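Local coordinates for protein NAD-dependent aldehyde dehydrogenase (Burkholderia multivorans, PDB 5UJU) that probably oxidises aldehydes to carboxylic acids with NAD+ as the hydride acceptor, as other members of the aldehyde dehydrogenase family do, at residues D98-A103 and V267-A272; R129-S134 and H159-A164. All blocks are in the same frame, centred on the assembly; numbering follows the deposited sequence.

Helix 97-132 takes part in both contacts, near its start and at its end. In contact 1 its first turns lie on strand 268-270; in contact 2 its last turn and the residues just beyond face helix 158-175. The centres are about 23 Å apart, the nearest atoms about 10 Å. Both are buried, contact 1 in all its touching residues and contact 2 in all but the partly exposed Asn131; contact 1 lies farther from the chain centre (about 23 Å against 13 Å). Their chemistry differs with the elements joined: in contact 1 a leucine rests on a β-strand, whereas in contact 2 a buried glutamine amide is hydrogen-bonded at a break between two helices.

Contact 1: D98-A103 and V267-A272; sequences DALIAA and VVTLLA
Leu100 and Thr269 mark the closest backbone approach, their CA atoms 6.8 Å apart, where the early part of helix 97-132 passes over strand 268-270. Leu100 carries nearly all of the contact from the helix side. Its CG stands anti to the carbonyl carbon (chi1 -64°), and the two methyls share the strand and its end. CD2 settles against the root of the Thr269 side chain, 3.8 Å from Thr269 CB, with the threonine methyl only slightly farther away. CD1 reaches past the end of the strand to Leu271, 3.7 Å from Leu271 CB and 3.9 Å from Leu271 CD1, and also brushes the backbone oxygen of Leu270. The Leu100 and Thr269 side chains run past each other in opposite senses, so that Thr269 OG1 comes alongside Leu100 CB at 3.9 Å; this is a van der Waals contact. The carbonyl oxygen of Leu270, although it lies beside a methyl, is satisfied by a hydrogen bond from Gln70 NE2.

Thr269 and Leu271 also touch Ile236 of strand 234-238, and Leu271 reaches Leu280 and Leu284 of helix 278-285. Val268 and Leu270 meet Val251 and Ala248 of helix 245-260. This is the layering of a parallel α/β domain: strand 234-238, helix 245-260 and strand 268-270 form a β-α-β crossover, and helix 97-132 packs on the strand through Leu100, consistent with the Rossmann-like coenzyme-binding domain of aldehyde dehydrogenases.

Contact 2: R129-S134 and H159-A164; sequences RLNRAS and HAQDRA
The side-chain amides of Gln161 and Asn131 stand almost perpendicular, their planes 86° apart, and one face of the Gln161 amide lies against the backbone of Asn131. Asn131 N sits over Gln161 CD at 3.8 Å. Asn131 CA is at a similar distance but displaced toward the oxygen end. The carbonyl oxygen of Leu130 lies on the same side of the amide, off its nitrogen end, 3.3 Å from Gln161 NE2 but too badly angled for a hydrogen bond. The bonds are made instead around the rim. Asn131 ND2 donates to Gln161 OE1 at 2.9 Å, somewhat tilted from the glutamine plane; the asparagine side chain gets there with CG anti to its own backbone N (chi1 -174°). At the other end Gln161 NE2 points within its plane to Ser134 OG, a longer bond of 3.3 Å but fairly straight, with an N-H...O angle of 165°.

Ser134 OG in turn donates to the backbone oxygen of Asn131 at 2.7 Å, an oxygen that Ser134 N also binds. Gripped at both ends, the Gln161 amide is fixed in its rotation, with oxygen toward Asn131 and nitrogen toward Ser134. Tyr46 OH is a second partner of Asn131 ND2, and the side chain of Phe37 touches both Asn131 and Gln161.

Ala133, at the N-cap position of helix 134-145, separates it from helix 97-132, so that helix 158-175 sends one glutamine into the junction of two consecutive helices. Nearby, Leu130 packs on Tyr222 of helix 217-230 and Ile253 of helix 245-260, Ala164 meets Phe226, and Ser134 touches Phe153 of helix 149-156.

Contact 1: D98-A103 and V267-A272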
loop_
_atom_site.group_PDB
_atom_site.type_symbol
_atom_site.label_atom_id
_atom_site.label_comp_id
_atom_site.label_asym_id
_atom_site.label_seq_id
_atom_site.Cartn_x
_atom_site.Cartn_y
_atom_site.Cartn_z
ATOM N N ASP A 98 8.598 23.644 -11.058
ATOM C CA ASP A 98 7.446 24.066 -11.845
ATOM C C ASP A 98 7.532 23.589 -13.290
ATOM O O ASP A 98 6.601 22.959 -13.808
ATOM C CB ASP A 98 7.361 25.584 -11.799
ATOM C CG ASP A 98 6.002 26.064 -11.434
ATOM O OD1 ASP A 98 5.136 26.084 -12.329
ATOM O OD2 ASP A 98 5.799 26.395 -10.246
ATOM N N ALA A 99 8.645 23.892 -13.959
ATOM C CA ALA A 99 8.802 23.515 -15.362
ATOM C C ALA A 99 8.787 22.000 -15.542
ATOM O O ALA A 99 8.206 21.490 -16.504
ATOM C CB ALA A 99 10.094 24.107 -15.923
ATOM N N LEU A 100 9.418 21.258 -14.628
ATOM C CA LEU A 100 9.481 19.812 -14.816
ATOM C C LEU A 100 8.144 19.163 -14.502
ATOM O O LEU A 100 7.762 18.180 -15.140
ATOM C CB LEU A 100 10.596 19.202 -13.965
ATOM C CG LEU A 100 12.027 19.623 -14.290
ATOM C CD1 LEU A 100 13.000 18.801 -13.426
ATOM C CD2 LEU A 100 12.355 19.435 -15.770
ATOM N N ILE A 101 7.416 19.688 -13.516
ATOM C CA ILE A 101 6.067 19.186 -13.273
ATOM C C ILE A 101 5.181 19.409 -14.501
ATOM O O ILE A 101 4.403 18.523 -14.890
ATOM C CB ILE A 101 5.469 19.843 -12.019
ATOM C CG1 ILE A 101 6.093 19.241 -10.752
ATOM C CG2 ILE A 101 3.944 19.709 -12.016
ATOM C CD1 ILE A 101 5.671 19.946 -9.492
ATOM N N ALA A 102 5.279 20.583 -15.132
ATOM C CA ALA A 102 4.473 20.817 -16.346
ATOM C C ALA A 102 4.890 19.874 -17.471
ATOM O O ALA A 102 4.038 19.328 -18.186
ATOM C CB ALA A 102 4.576 22.273 -16.808
ATOM N N ALA A 103 6.198 19.665 -17.642
ATOM C CA ALA A 103 6.654 18.791 -18.725
ATOM C C ALA A 103 6.220 17.342 -18.495
ATOM O O ALA A 103 5.823 16.647 -19.442
ATOM C CB ALA A 103 8.168 18.902 -18.889
ATOM N N VAL A 267 8.625 12.049 -19.979
ATOM C CA VAL A 267 8.177 11.059 -19.002
ATOM C C VAL A 267 9.193 10.942 -17.863
ATOM O O VAL A 267 8.808 10.762 -16.704
ATOM C CB VAL A 267 7.911 9.701 -19.697
ATOM C CG1 VAL A 267 7.758 8.569 -18.666
ATOM C CG2 VAL A 267 6.634 9.802 -20.542
ATOM N N VAL A 268 10.490 11.123 -18.152
ATOM C CA VAL A 268 11.533 11.117 -17.119
ATOM C C VAL A 268 12.381 12.377 -17.254
ATOM O O VAL A 268 12.950 12.635 -18.324
ATOM C CB VAL A 268 12.423 9.867 -17.206
ATOM C CG1 VAL A 268 13.532 9.934 -16.157
ATOM C CG2 VAL A 268 11.583 8.615 -17.028
ATOM N N THR A 269 12.489 13.151 -16.166
ATOM C CA THR A 269 13.310 14.358 -16.144
ATOM C C THR A 269 14.265 14.327 -14.956
ATOM O O THR A 269 14.096 13.549 -14.010
ATOM C CB THR A 269 12.463 15.640 -16.081
ATOM O OG1 THR A 269 11.549 15.568 -14.983
ATOM C CG2 THR A 269 11.679 15.834 -17.390
ATOM N N LEU A 270 15.272 15.193 -15.010
ATOM C CA LEU A 270 16.330 15.241 -14.007
ATOM C C LEU A 270 16.332 16.615 -13.358
ATOM O O LEU A 270 16.533 17.623 -14.041
ATOM C CB LEU A 270 17.697 14.966 -14.639
ATOM C CG LEU A 270 18.839 15.020 -13.627
ATOM C CD1 LEU A 270 18.947 13.666 -12.904
ATOM C CD2 LEU A 270 20.170 15.434 -14.279
ATOM N N LEU A 271 16.134 16.659 -12.049
ATOM C CA LEU A 271 16.167 17.913 -11.305
ATOM C C LEU A 271 17.480 17.927 -10.511
ATOM O O LEU A 271 17.533 17.489 -9.357
ATOM C CB LEU A 271 14.933 18.046 -10.397
ATOM C CG LEU A 271 14.853 19.318 -9.525
ATOM C CD1 LEU A 271 14.792 20.531 -10.404
ATOM C CD2 LEU A 271 13.663 19.302 -8.573
ATOM N N ALA A 272 18.543 18.414 -11.143
ATOM C CA ALA A 272 19.821 18.561 -10.464
ATOM C C ALA A 272 19.780 19.800 -9.589
ATOM O O ALA A 272 19.138 20.796 -9.939
ATOM C CB ALA A 272 20.961 18.670 -11.471
#

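Contact 2: R129-S134 and H159-A164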
loop_
_atom_site.group_PDB
_atom_site.type_symbol
_atom_site.label_atom_id
_atom_site.label_comp_id
_atom_site.label_asym_id
_atom_site.label_seq_id
_atom_site.Cartn_x
_atom_site.Cartn_y
_atom_site.Cartn_z
ATOM N N ARG A 129 19.851 -1.350 -21.760
ATOM C CA ARG A 129 20.828 -0.340 -22.145
ATOM C C ARG A 129 21.647 0.124 -20.945
ATOM O O ARG A 129 22.832 0.444 -21.085
ATOM C CB ARG A 129 20.125 0.839 -22.812
ATOM C CG ARG A 129 19.313 0.432 -24.046
ATOM C CD ARG A 129 19.024 1.605 -24.968
ATOM N NE ARG A 129 18.129 1.216 -26.058
ATOM C CZ ARG A 129 17.681 2.048 -26.992
ATOM N NH1 ARG A 129 18.051 3.328 -26.987
ATOM N NH2 ARG A 129 16.868 1.598 -27.933
ATOM N N LEU A 130 21.034 0.193 -19.772
ATOM C CA LEU A 130 21.810 0.533 -18.589
ATOM C C LEU A 130 22.898 -0.506 -18.346
ATOM O O LEU A 130 24.044 -0.150 -18.054
ATOM C CB LEU A 130 20.893 0.659 -17.379
ATOM C CG LEU A 130 19.906 1.829 -17.365
ATOM C CD1 LEU A 130 19.008 1.698 -16.146
ATOM C CD2 LEU A 130 20.661 3.141 -17.329
ATOM N N ASN A 131 22.575 -1.796 -18.528
ATOM C CA ASN A 131 23.599 -2.829 -18.379
ATOM C C ASN A 131 24.747 -2.612 -19.356
ATOM O O ASN A 131 25.919 -2.742 -18.982
ATOM C CB ASN A 131 23.005 -4.225 -18.566
ATOM C CG ASN A 131 24.011 -5.317 -18.268
ATOM O OD1 ASN A 131 24.288 -6.166 -19.105
ATOM N ND2 ASN A 131 24.554 -5.305 -17.056
ATOM N N ARG A 132 24.436 -2.268 -20.614
ATOM C CA ARG A 132 25.509 -2.003 -21.570
ATOM C C ARG A 132 26.356 -0.802 -21.178
ATOM O O ARG A 132 27.516 -0.725 -21.590
ATOM C CB ARG A 132 24.957 -1.790 -22.982
ATOM C CG ARG A 132 24.384 -3.040 -23.620
ATOM C CD ARG A 132 24.146 -2.821 -25.115
ATOM N NE ARG A 132 22.794 -2.332 -25.381
ATOM C CZ ARG A 132 21.717 -3.106 -25.466
ATOM N NH1 ARG A 132 21.826 -4.421 -25.310
ATOM N NH2 ARG A 132 20.531 -2.563 -25.709
ATOM N N ALA A 133 25.807 0.134 -20.402
ATOM C CA ALA A 133 26.539 1.301 -19.921
ATOM C C ALA A 133 27.155 1.081 -18.539
ATOM O O ALA A 133 27.526 2.060 -17.876
ATOM C CB ALA A 133 25.616 2.526 -19.882
ATOM N N SER A 134 27.294 -0.178 -18.104
ATOM C CA SER A 134 27.668 -0.450 -16.718
ATOM C C SER A 134 29.031 0.127 -16.378
ATOM O O SER A 134 29.249 0.589 -15.253
ATOM C CB SER A 134 27.654 -1.955 -16.440
ATOM O OG SER A 134 26.330 -2.436 -16.317
ATOM N N HIS A 159 23.926 -5.088 -9.988
ATOM C CA HIS A 159 23.077 -5.344 -8.821
ATOM C C HIS A 159 21.933 -4.338 -8.733
ATOM O O HIS A 159 20.807 -4.704 -8.364
ATOM C CB HIS A 159 23.906 -5.327 -7.531
ATOM C CG HIS A 159 24.814 -6.507 -7.378
ATOM N ND1 HIS A 159 25.615 -6.688 -6.273
ATOM C CD2 HIS A 159 25.046 -7.566 -8.187
ATOM C CE1 HIS A 159 26.313 -7.799 -6.412
ATOM N NE2 HIS A 159 25.985 -8.353 -7.565
ATOM N N ALA A 160 22.196 -3.069 -9.080
ATOM C CA ALA A 160 21.120 -2.084 -9.123
ATOM C C ALA A 160 20.133 -2.422 -10.224
ATOM O O ALA A 160 18.914 -2.305 -10.034
ATOM C CB ALA A 160 21.676 -0.674 -9.334
ATOM N N GLN A 161 20.652 -2.848 -11.379
ATOM C CA GLN A 161 19.795 -3.279 -12.475
ATOM C C GLN A 161 18.963 -4.498 -12.078
ATOM O O GLN A 161 17.780 -4.586 -12.426
ATOM C CB GLN A 161 20.663 -3.547 -13.706
ATOM C CG GLN A 161 21.363 -2.280 -14.211
ATOM C CD GLN A 161 22.710 -2.549 -14.832
ATOM O OE1 GLN A 161 23.061 -3.697 -15.108
ATOM N NE2 GLN A 161 23.475 -1.486 -15.067
ATOM N N ASP A 162 19.555 -5.424 -11.312
ATOM C CA ASP A 162 18.781 -6.520 -10.719
ATOM C C ASP A 162 17.591 -5.995 -9.914
ATOM O O ASP A 162 16.460 -6.470 -10.063
ATOM C CB ASP A 162 19.672 -7.374 -9.809
ATOM C CG ASP A 162 20.615 -8.285 -10.567
ATOM O OD1 ASP A 162 20.356 -8.582 -11.752
ATOM O OD2 ASP A 162 21.628 -8.708 -9.957
ATOM N N ARG A 163 17.839 -5.029 -9.029
ATOM C CA ARG A 163 16.779 -4.513 -8.163
ATOM C C ARG A 163 15.737 -3.743 -8.963
ATOM O O ARG A 163 14.549 -3.749 -8.617
ATOM C CB ARG A 163 17.375 -3.628 -7.058
ATOM C CG ARG A 163 18.121 -4.397 -5.941
ATOM C CD ARG A 163 17.154 -5.222 -5.083
ATOM N NE ARG A 163 17.839 -5.977 -4.022
ATOM C CZ ARG A 163 17.224 -6.738 -3.112
ATOM N NH1 ARG A 163 15.899 -6.876 -3.125
ATOM N NH2 ARG A 163 17.937 -7.379 -2.185
ATOM N N ALA A 164 16.168 -3.031 -10.006
ATOM C CA ALA A 164 15.207 -2.401 -10.909
ATOM C C ALA A 164 14.333 -3.455 -11.581
ATOM O O ALA A 164 13.105 -3.345 -11.594
ATOM C CB ALA A 164 15.944 -1.552 -11.947
#